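Local coordinates for protein streptokinase domain B (Streptococcus dysgalactiae subsp. equisimilis, PDB 1QQR) that forms one domain of streptokinase, a bacterial protein that activates plasminogen without proteolysis and so promotes fibrinolysis, at residues D9-V14 against N115-I120; K36-G41 against Y93-R98; P62-Y67 against Y124-K129. All blocks are in the same frame, centred on the assembly; numbering follows the deposited sequence.

Contact 1. Residues D9-V14 against N115-I120; sequences DVEYTV and NNTDLI
Asp9 and Thr117 open a parallel ladder in which alternate residues of one strand each bond to the two residues flanking their partner. Asp9 N donates to Asn116 O at 2.9 Å and Asp9 O accepts from Asp118 N. OD1 binds Thr37 OG1, OD2 rests against Asn115 CB, and CB passes 4.0 Å from Thr117 CG2. Val10 faces the other side of the sheet; with CG1 anti to the backbone N (chi1 -178°), that methyl comes within 3.5 Å of Ile120 CD1. Glu11 repeats the pattern around Leu119: Glu11 N reaches Asp118 O at 2.7 Å, almost in line with the C=O bond, and Glu11 O receives Ile120 N at an equal 2.7 Å. The extended Glu11 chain runs back toward Thr117, whose CG2 is 3.9 Å from Glu11 OE2. Tyr12 returns to the side of Val10, its CD1 3.9 Å from Ile120 CG2; its ring touches helix 46-60 and its OH binds Glu122. Thr13 carries the ladder on, N to Ile120 O and main chain also to Glu122, with OG1 on Leu31 O. Five main-chain bonds between the strands thus fix the register. Val10 and Ile120 pack together beside Tyr12 and buried Asp118, whose charge Arg98 (salt bridge) and Tyr93 OH would be expected to offset; Asp9, Glu11 and Thr117 make the other face largely polar, with Leu119 its apolar member.

Contact 2. Residues K36-G41 against Y93-R98; sequences KTLAIG and YRVKNR
Lys96 O, 3.6 Å from Ile40 CG1 across the contact, is gripped by two nitrogens of a nearby guanidinium. Arg98 NE donates to Lys96 O at 3.1 Å and Arg98 NH2 to the same Lys96 O at 3.2 Å, side-on, both approaching from one face of the carbonyl plane while the oxygen lies almost in the plane of the guanidinium. Arg98 also forms salt bridges, through NH2 to Asp118 and through NH1 to Asp77, which would be expected to hold the planar group in place against Lys96 O. The loop is also tied back to strand 92-94 by the bond from Lys96 N to Tyr93 OH, a hydroxyl also bonded to Asp118. Between the segments the main chains are joined by Gly41 N, which meets Val95 O at 2.8 Å in the carbonyl plane, on a lone pair, with a nearly straight angle of 167°. Val95 points its side chain at the other segment, setting CB 3.6 Å from Ala39 O and CG2 4.1 Å from Leu38 CD1. Ile40 holds CG1 roughly anti to its carbonyl carbon (chi1 -91°), which lays CG1 3.6 Å from Asn97 CA, with CG2 near the Asn97 amide. On the other flank the extended Arg94 chain runs beside Gly41, and Arg94 CG lies 3.5 Å from Gly41 O. The positive phi of Gly41 (94°) suits a residue with no side chain, since a CB would crowd the preceding carbonyl O. The crossing thus joins the end of strand 33-38 to the loop following strand 92-94, just beside the small sheet of strands 43-45 and 92-94; Val8 of strand 8-18 touches Ile40, Val95 and Arg98, and Leu38 rests on Val10.

Contact 3. Residues P62-Y67 against Y124-K129; sequences PGYTIY and YYVLKK
Tyr64 carries CG anti to its carbonyl carbon (chi1 -79°), and Lys128, bent at its last two torsions, folds back across the ring. Lys128 CG stands over the Tyr64 face, 4.3 Å from the ring centroid and 15° off the normal, a CH-pi contact. Lys128 NZ ends 3.3 Å from Tyr64 OH, a weak hydrogen bond; the firmer partner of that hydroxyl is Asp22. A second CH-pi contact has Ile66 CD1 4.2 Å from the centroid of the Tyr124 ring, over its face, with Ile66 CG2 3.5 Å from Tyr124 CD2. The main chains form a strongly twisted antiparallel ladder, the strand directions 138° apart. Thr65 and Leu127 exchange a reciprocal pair of N-H...O bonds, and Tyr67 N reaches Tyr125 O at 2.8 Å; just past the strand ends, Lys129 N meets Gly63 O at 2.8 Å in an almost straight bond. Thr65 CG2 packs 3.5 Å from Lys129 CG. The ladder pairs the start of strand 64-76 with the end of strand 111-128. Helix 46-60 lies against Ile66, Tyr124 and Val126 through Leu50, Ala53 and Leu57, while strand 8-18 meets Tyr64, Tyr124 and Val126.

In the fold
Strand 111-128 serves both contact 1 and contact 3, pairing in parallel with strand 8-18 nearest the chain centre and antiparallel with strand 64-76 toward one end. Helix 46-60 packs on both, an arrangement consistent with the beta-grasp fold of streptokinase and staphylokinase domains. Their centres lie about 24 Å apart, yet Tyr12 and Val14 touch Tyr124. Contact 2, also peripheral, sits at the other end; Lys36 O probably bonds Val10 N of contact 1, and Asp118 receives Arg98 and Tyr93 OH. Main-chain ladders hold contacts 1 and 3, the latter adding aromatic faces and lysine side chains near the surface, whereas contact 2 relies on a single main-chain bond between its segments, loop packing and buried arginine charge.

Contact 1. Residues D9-V14 against N115-I120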
loop_
_atom_site.group_PDB
_atom_site.type_symbol
_atom_site.label_atom_id
_atom_site.label_comp_id
_atom_site.label_asym_id
_atom_site.label_seq_id
_atom_site.Cartn_x
_atom_site.Cartn_y
_atom_site.Cartn_z
ATOM N N ASP A 9 0.564 9.354 -8.426
ATOM C CA ASP A 9 -0.716 8.825 -7.928
ATOM C C ASP A 9 -0.315 7.745 -6.939
ATOM O O ASP A 9 0.394 6.800 -7.307
ATOM C CB ASP A 9 -1.547 8.142 -9.022
ATOM C CG ASP A 9 -2.147 9.115 -10.006
ATOM O OD1 ASP A 9 -2.380 10.276 -9.625
ATOM O OD2 ASP A 9 -2.402 8.696 -11.156
ATOM N N VAL A 10 -0.740 7.887 -5.691
ATOM C CA VAL A 10 -0.398 6.890 -4.690
ATOM C C VAL A 10 -1.538 5.892 -4.554
ATOM O O VAL A 10 -2.622 6.228 -4.061
ATOM C CB VAL A 10 -0.119 7.536 -3.309
ATOM C CG1 VAL A 10 0.288 6.470 -2.298
ATOM C CG2 VAL A 10 0.970 8.573 -3.432
ATOM N N GLU A 11 -1.291 4.674 -5.023
ATOM C CA GLU A 11 -2.275 3.619 -4.918
ATOM C C GLU A 11 -1.974 2.735 -3.706
ATOM O O GLU A 11 -0.821 2.586 -3.272
ATOM C CB GLU A 11 -2.314 2.792 -6.198
ATOM C CG GLU A 11 -3.104 3.470 -7.301
ATOM C CD GLU A 11 -2.905 2.816 -8.660
ATOM O OE1 GLU A 11 -2.967 1.574 -8.754
ATOM O OE2 GLU A 11 -2.697 3.550 -9.645
ATOM N N TYR A 12 -3.023 2.126 -3.176
ATOM C CA TYR A 12 -2.878 1.315 -1.982
ATOM C C TYR A 12 -3.523 -0.043 -2.094
ATOM O O TYR A 12 -4.617 -0.186 -2.632
ATOM C CB TYR A 12 -3.503 2.079 -0.815
ATOM C CG TYR A 12 -3.362 1.426 0.530
ATOM C CD1 TYR A 12 -2.158 1.446 1.208
ATOM C CD2 TYR A 12 -4.451 0.799 1.134
ATOM C CE1 TYR A 12 -2.034 0.859 2.462
ATOM C CE2 TYR A 12 -4.347 0.202 2.397
ATOM C CZ TYR A 12 -3.135 0.239 3.061
ATOM O OH TYR A 12 -3.036 -0.286 4.338
ATOM N N THR A 13 -2.818 -1.053 -1.624
ATOM C CA THR A 13 -3.379 -2.386 -1.585
ATOM C C THR A 13 -2.974 -3.026 -0.243
ATOM O O THR A 13 -1.847 -2.852 0.246
ATOM C CB THR A 13 -2.941 -3.255 -2.766
ATOM O OG1 THR A 13 -3.672 -4.481 -2.713
ATOM C CG2 THR A 13 -1.476 -3.572 -2.720
ATOM N N VAL A 14 -3.917 -3.726 0.363
ATOM C CA VAL A 14 -3.698 -4.354 1.650
ATOM C C VAL A 14 -4.252 -5.774 1.689
ATOM O O VAL A 14 -5.320 -6.057 1.149
ATOM C CB VAL A 14 -4.362 -3.522 2.792
ATOM C CG1 VAL A 14 -5.849 -3.434 2.578
ATOM C CG2 VAL A 14 -4.060 -4.139 4.145
ATOM N N ASN A 115 0.985 9.453 -16.169
ATOM C CA ASN A 115 1.118 9.602 -14.728
ATOM C C ASN A 115 2.029 8.595 -14.051
ATOM O O ASN A 115 2.046 7.413 -14.387
ATOM C CB ASN A 115 -0.270 9.592 -14.092
ATOM C CG ASN A 115 -1.066 10.846 -14.447
ATOM O OD1 ASN A 115 -2.156 10.775 -15.018
ATOM N ND2 ASN A 115 -0.506 12.010 -14.116
ATOM N N ASN A 116 2.828 9.094 -13.122
ATOM C CA ASN A 116 3.725 8.252 -12.354
ATOM C C ASN A 116 2.859 7.703 -11.227
ATOM O O ASN A 116 1.866 8.330 -10.832
ATOM C CB ASN A 116 4.871 9.089 -11.786
ATOM C CG ASN A 116 5.979 9.327 -12.798
ATOM O OD1 ASN A 116 6.951 8.567 -12.863
ATOM N ND2 ASN A 116 5.828 10.369 -13.605
ATOM N N THR A 117 3.211 6.537 -10.713
ATOM C CA THR A 117 2.414 5.956 -9.643
ATOM C C THR A 117 3.304 5.289 -8.620
ATOM O O THR A 117 4.391 4.824 -8.950
ATOM C CB THR A 117 1.439 4.840 -10.162
ATOM O OG1 THR A 117 2.208 3.825 -10.808
ATOM C CG2 THR A 117 0.433 5.371 -11.169
ATOM N N ASP A 118 2.817 5.269 -7.382
ATOM C CA ASP A 118 3.467 4.577 -6.271
ATOM C C ASP A 118 2.412 3.551 -5.856
ATOM O O ASP A 118 1.226 3.872 -5.748
ATOM C CB ASP A 118 3.703 5.491 -5.067
ATOM C CG ASP A 118 5.125 6.014 -4.986
ATOM O OD1 ASP A 118 6.013 5.499 -5.711
ATOM O OD2 ASP A 118 5.353 6.941 -4.169
ATOM N N LEU A 119 2.824 2.314 -5.656
ATOM C CA LEU A 119 1.880 1.318 -5.197
ATOM C C LEU A 119 2.357 0.949 -3.817
ATOM O O LEU A 119 3.438 0.358 -3.671
ATOM C CB LEU A 119 1.871 0.051 -6.069
ATOM C CG LEU A 119 1.056 -1.091 -5.432
ATOM C CD1 LEU A 119 -0.385 -0.651 -5.223
ATOM C CD2 LEU A 119 1.088 -2.339 -6.301
ATOM N N ILE A 120 1.579 1.335 -2.811
ATOM C CA ILE A 120 1.911 0.984 -1.445
ATOM C C ILE A 120 1.153 -0.305 -1.102
ATOM O O ILE A 120 -0.077 -0.359 -1.164
ATOM C CB ILE A 120 1.466 2.059 -0.452
ATOM C CG1 ILE A 120 2.208 3.371 -0.727
ATOM C CG2 ILE A 120 1.704 1.558 0.985
ATOM C CD1 ILE A 120 1.802 4.503 0.219
#

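Contact 2. Residues K36-G41 against Y93-R98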
loop_
_atom_site.group_PDB
_atom_site.type_symbol
_atom_site.label_atom_id
_atom_site.label_comp_id
_atom_site.label_asym_id
_atom_site.label_seq_id
_atom_site.Cartn_x
_atom_site.Cartn_y
_atom_site.Cartn_z
ATOM N N LYS A 36 -4.390 9.025 -3.043
ATOM C CA LYS A 36 -4.342 10.415 -3.454
ATOM C C LYS A 36 -3.206 10.679 -4.439
ATOM O O LYS A 36 -2.339 9.833 -4.666
ATOM C CB LYS A 36 -4.187 11.313 -2.222
ATOM C CG LYS A 36 -3.100 10.879 -1.249
ATOM C CD LYS A 36 -3.248 11.612 0.103
ATOM C CE LYS A 36 -2.323 11.027 1.197
ATOM N NZ LYS A 36 -2.358 11.753 2.520
ATOM N N THR A 37 -3.234 11.860 -5.031
ATOM C CA THR A 37 -2.214 12.277 -5.963
ATOM C C THR A 37 -1.380 13.276 -5.192
ATOM O O THR A 37 -1.890 14.274 -4.705
ATOM C CB THR A 37 -2.855 12.930 -7.178
ATOM O OG1 THR A 37 -3.813 12.017 -7.719
ATOM C CG2 THR A 37 -1.806 13.238 -8.245
ATOM N N LEU A 38 -0.098 12.986 -5.053
ATOM C CA LEU A 38 0.788 13.847 -4.290
ATOM C C LEU A 38 1.939 14.309 -5.145
ATOM O O LEU A 38 2.054 13.936 -6.307
ATOM C CB LEU A 38 1.348 13.081 -3.087
ATOM C CG LEU A 38 0.304 12.636 -2.065
ATOM C CD1 LEU A 38 0.994 11.871 -0.935
ATOM C CD2 LEU A 38 -0.420 13.863 -1.526
ATOM N N ALA A 39 2.806 15.114 -4.552
ATOM C CA ALA A 39 3.970 15.617 -5.260
ATOM C C ALA A 39 5.210 15.000 -4.637
ATOM O O ALA A 39 5.179 14.537 -3.492
ATOM C CB ALA A 39 4.029 17.151 -5.150
ATOM N N ILE A 40 6.293 14.979 -5.401
ATOM C CA ILE A 40 7.569 14.466 -4.930
ATOM C C ILE A 40 7.854 15.191 -3.606
ATOM O O ILE A 40 7.687 16.412 -3.518
ATOM C CB ILE A 40 8.696 14.785 -5.964
ATOM C CG1 ILE A 40 8.846 13.635 -6.964
ATOM C CG2 ILE A 40 10.011 15.041 -5.255
ATOM C CD1 ILE A 40 7.654 13.451 -7.874
ATOM N N GLY A 41 8.262 14.449 -2.579
ATOM C CA GLY A 41 8.535 15.080 -1.296
ATOM C C GLY A 41 7.376 15.075 -0.306
ATOM O O GLY A 41 7.581 15.216 0.895
ATOM N N TYR A 93 6.621 8.009 4.906
ATOM C CA TYR A 93 7.125 7.708 3.585
ATOM C C TYR A 93 7.069 9.011 2.809
ATOM O O TYR A 93 6.024 9.679 2.755
ATOM C CB TYR A 93 6.273 6.663 2.871
ATOM C CG TYR A 93 6.567 6.631 1.380
ATOM C CD1 TYR A 93 7.848 6.323 0.910
ATOM C CD2 TYR A 93 5.589 6.976 0.448
ATOM C CE1 TYR A 93 8.138 6.365 -0.460
ATOM C CE2 TYR A 93 5.876 7.029 -0.921
ATOM C CZ TYR A 93 7.146 6.727 -1.367
ATOM O OH TYR A 93 7.443 6.832 -2.712
ATOM N N ARG A 94 8.197 9.371 2.216
ATOM C CA ARG A 94 8.302 10.595 1.427
ATOM C C ARG A 94 8.209 10.158 -0.027
ATOM O O ARG A 94 8.929 9.263 -0.447
ATOM C CB ARG A 94 9.655 11.268 1.696
ATOM C CG ARG A 94 9.837 12.607 1.026
ATOM C CD ARG A 94 11.311 13.008 0.997
ATOM N NE ARG A 94 11.517 14.292 0.324
ATOM C CZ ARG A 94 12.688 14.724 -0.140
ATOM N NH1 ARG A 94 13.779 13.975 -0.015
ATOM N NH2 ARG A 94 12.765 15.910 -0.730
ATOM N N VAL A 95 7.316 10.764 -0.795
ATOM C CA VAL A 95 7.191 10.371 -2.191
ATOM C C VAL A 95 8.502 10.606 -2.901
ATOM O O VAL A 95 8.901 11.744 -3.147
ATOM C CB VAL A 95 6.081 11.139 -2.882
ATOM C CG1 VAL A 95 6.018 10.748 -4.344
ATOM C CG2 VAL A 95 4.763 10.843 -2.193
ATOM N N LYS A 96 9.164 9.494 -3.196
ATOM C CA LYS A 96 10.460 9.428 -3.865
ATOM C C LYS A 96 10.544 10.233 -5.174
ATOM O O LYS A 96 9.612 10.233 -5.983
ATOM C CB LYS A 96 10.759 7.950 -4.112
ATOM C CG LYS A 96 12.084 7.597 -4.701
ATOM C CD LYS A 96 12.127 6.081 -4.868
ATOM C CE LYS A 96 13.351 5.593 -5.636
ATOM N NZ LYS A 96 14.550 5.360 -4.761
ATOM N N ASN A 97 11.669 10.926 -5.362
ATOM C CA ASN A 97 11.915 11.737 -6.559
ATOM C C ASN A 97 12.111 10.808 -7.741
ATOM O O ASN A 97 12.690 9.725 -7.613
ATOM C CB ASN A 97 13.181 12.590 -6.387
ATOM C CG ASN A 97 13.221 13.785 -7.325
ATOM O OD1 ASN A 97 12.317 14.000 -8.140
ATOM N ND2 ASN A 97 14.273 14.579 -7.205
ATOM N N ARG A 98 11.630 11.225 -8.900
ATOM C CA ARG A 98 11.775 10.383 -10.067
ATOM C C ARG A 98 11.589 11.113 -11.382
ATOM O O ARG A 98 11.028 12.219 -11.465
ATOM C CB ARG A 98 10.773 9.211 -10.006
ATOM C CG ARG A 98 9.328 9.638 -10.312
ATOM C CD ARG A 98 8.299 8.648 -9.777
ATOM N NE ARG A 98 8.228 8.638 -8.314
ATOM C CZ ARG A 98 7.527 7.756 -7.596
ATOM N NH1 ARG A 98 6.840 6.792 -8.202
ATOM N NH2 ARG A 98 7.472 7.862 -6.268
HETATM O O HOH W 1 10.515 16.309 1.364
#

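Contact 3. Residues P62-Y67 against Y124-K129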
loop_
_atom_site.group_PDB
_atom_site.type_symbol
_atom_site.label_atom_id
_atom_site.label_comp_id
_atom_site.label_asym_id
_atom_site.label_seq_id
_atom_site.Cartn_x
_atom_site.Cartn_y
_atom_site.Cartn_z
ATOM N N PRO A 62 -16.436 -6.884 8.652
ATOM C CA PRO A 62 -17.029 -6.356 9.884
ATOM C C PRO A 62 -16.815 -7.384 11.011
ATOM O O PRO A 62 -16.924 -8.596 10.799
ATOM C CB PRO A 62 -18.493 -6.162 9.493
ATOM C CG PRO A 62 -18.724 -7.300 8.541
ATOM C CD PRO A 62 -17.482 -7.262 7.679
ATOM N N GLY A 63 -16.479 -6.902 12.197
ATOM C CA GLY A 63 -16.219 -7.818 13.293
ATOM C C GLY A 63 -14.734 -8.064 13.547
ATOM O O GLY A 63 -14.373 -8.599 14.601
ATOM N N TYR A 64 -13.873 -7.693 12.595
ATOM C CA TYR A 64 -12.433 -7.874 12.763
ATOM C C TYR A 64 -11.764 -6.539 13.017
ATOM O O TYR A 64 -12.329 -5.496 12.713
ATOM C CB TYR A 64 -11.803 -8.499 11.518
ATOM C CG TYR A 64 -11.988 -9.991 11.387
ATOM C CD1 TYR A 64 -13.191 -10.532 10.944
ATOM C CD2 TYR A 64 -10.958 -10.865 11.716
ATOM C CE1 TYR A 64 -13.363 -11.909 10.831
ATOM C CE2 TYR A 64 -11.120 -12.248 11.612
ATOM C CZ TYR A 64 -12.320 -12.761 11.167
ATOM O OH TYR A 64 -12.471 -14.123 11.043
ATOM N N THR A 65 -10.560 -6.576 13.577
ATOM C CA THR A 65 -9.789 -5.366 13.848
ATOM C C THR A 65 -8.322 -5.639 13.550
ATOM O O THR A 65 -7.898 -6.790 13.547
ATOM C CB THR A 65 -9.885 -4.922 15.330
ATOM O OG1 THR A 65 -8.942 -3.857 15.572
ATOM C CG2 THR A 65 -9.551 -6.064 16.256
ATOM N N ILE A 66 -7.560 -4.577 13.294
ATOM C CA ILE A 66 -6.140 -4.694 13.024
ATOM C C ILE A 66 -5.515 -5.174 14.316
ATOM O O ILE A 66 -5.821 -4.661 15.387
ATOM C CB ILE A 66 -5.464 -3.336 12.727
ATOM C CG1 ILE A 66 -6.061 -2.684 11.488
ATOM C CG2 ILE A 66 -3.960 -3.537 12.577
ATOM C CD1 ILE A 66 -5.778 -3.393 10.233
ATOM N N TYR A 67 -4.634 -6.153 14.218
ATOM C CA TYR A 67 -3.957 -6.646 15.390
ATOM C C TYR A 67 -2.580 -6.043 15.252
ATOM O O TYR A 67 -2.136 -5.310 16.119
ATOM C CB TYR A 67 -3.881 -8.180 15.420
ATOM C CG TYR A 67 -3.057 -8.621 16.599
ATOM C CD1 TYR A 67 -3.420 -8.243 17.893
ATOM C CD2 TYR A 67 -1.842 -9.274 16.421
ATOM C CE1 TYR A 67 -2.586 -8.490 18.976
ATOM C CE2 TYR A 67 -0.996 -9.526 17.498
ATOM C CZ TYR A 67 -1.372 -9.125 18.774
ATOM O OH TYR A 67 -0.525 -9.325 19.842
ATOM N N TYR A 124 -1.542 -6.901 7.166
ATOM C CA TYR A 124 -1.730 -6.810 8.609
ATOM C C TYR A 124 -2.299 -8.116 9.133
ATOM O O TYR A 124 -3.014 -8.818 8.422
ATOM C CB TYR A 124 -2.724 -5.723 9.026
ATOM C CG TYR A 124 -2.287 -4.316 8.769
ATOM C CD1 TYR A 124 -2.377 -3.774 7.489
ATOM C CD2 TYR A 124 -1.855 -3.495 9.804
ATOM C CE1 TYR A 124 -2.071 -2.465 7.244
ATOM C CE2 TYR A 124 -1.535 -2.166 9.565
ATOM C CZ TYR A 124 -1.653 -1.668 8.265
ATOM O OH TYR A 124 -1.359 -0.378 7.954
ATOM N N TYR A 125 -1.967 -8.441 10.377
ATOM C CA TYR A 125 -2.542 -9.612 11.016
ATOM C C TYR A 125 -3.809 -9.048 11.637
ATOM O O TYR A 125 -3.759 -7.969 12.219
ATOM C CB TYR A 125 -1.611 -10.135 12.113
ATOM C CG TYR A 125 -0.484 -10.960 11.554
ATOM C CD1 TYR A 125 0.832 -10.498 11.582
ATOM C CD2 TYR A 125 -0.743 -12.184 10.936
ATOM C CE1 TYR A 125 1.863 -11.238 10.995
ATOM C CE2 TYR A 125 0.273 -12.926 10.352
ATOM C CZ TYR A 125 1.572 -12.450 10.380
ATOM O OH TYR A 125 2.576 -13.180 9.779
ATOM N N VAL A 126 -4.943 -9.725 11.478
ATOM C CA VAL A 126 -6.187 -9.237 12.086
ATOM C C VAL A 126 -6.790 -10.220 13.094
ATOM O O VAL A 126 -6.501 -11.414 13.083
ATOM C CB VAL A 126 -7.250 -8.888 11.025
ATOM C CG1 VAL A 126 -6.717 -7.784 10.111
ATOM C CG2 VAL A 126 -7.631 -10.128 10.236
ATOM N N LEU A 127 -7.663 -9.719 13.949
ATOM C CA LEU A 127 -8.245 -10.549 15.000
ATOM C C LEU A 127 -9.744 -10.322 15.099
ATOM O O LEU A 127 -10.208 -9.181 14.991
ATOM C CB LEU A 127 -7.573 -10.152 16.318
ATOM C CG LEU A 127 -7.789 -10.842 17.653
ATOM C CD1 LEU A 127 -6.917 -12.088 17.740
ATOM C CD2 LEU A 127 -7.388 -9.889 18.752
ATOM N N LYS A 128 -10.519 -11.385 15.295
ATOM C CA LYS A 128 -11.952 -11.178 15.428
ATOM C C LYS A 128 -12.048 -10.466 16.772
ATOM O O LYS A 128 -11.383 -10.863 17.724
ATOM C CB LYS A 128 -12.717 -12.506 15.451
ATOM C CG LYS A 128 -14.157 -12.391 14.925
ATOM C CD LYS A 128 -15.028 -13.585 15.323
ATOM C CE LYS A 128 -14.550 -14.896 14.709
ATOM N NZ LYS A 128 -14.760 -14.967 13.226
ATOM N N LYS A 129 -12.823 -9.387 16.842
ATOM C CA LYS A 129 -12.935 -8.645 18.087
ATOM C C LYS A 129 -13.570 -9.518 19.143
ATOM O O LYS A 129 -14.446 -10.341 18.847
ATOM C CB LYS A 129 -13.725 -7.342 17.884
ATOM C CG LYS A 129 -12.805 -6.149 17.586
ATOM C CD LYS A 129 -13.478 -4.795 17.806
ATOM C CE LYS A 129 -14.587 -4.560 16.796
ATOM N NZ LYS A 129 -15.217 -3.224 16.976
#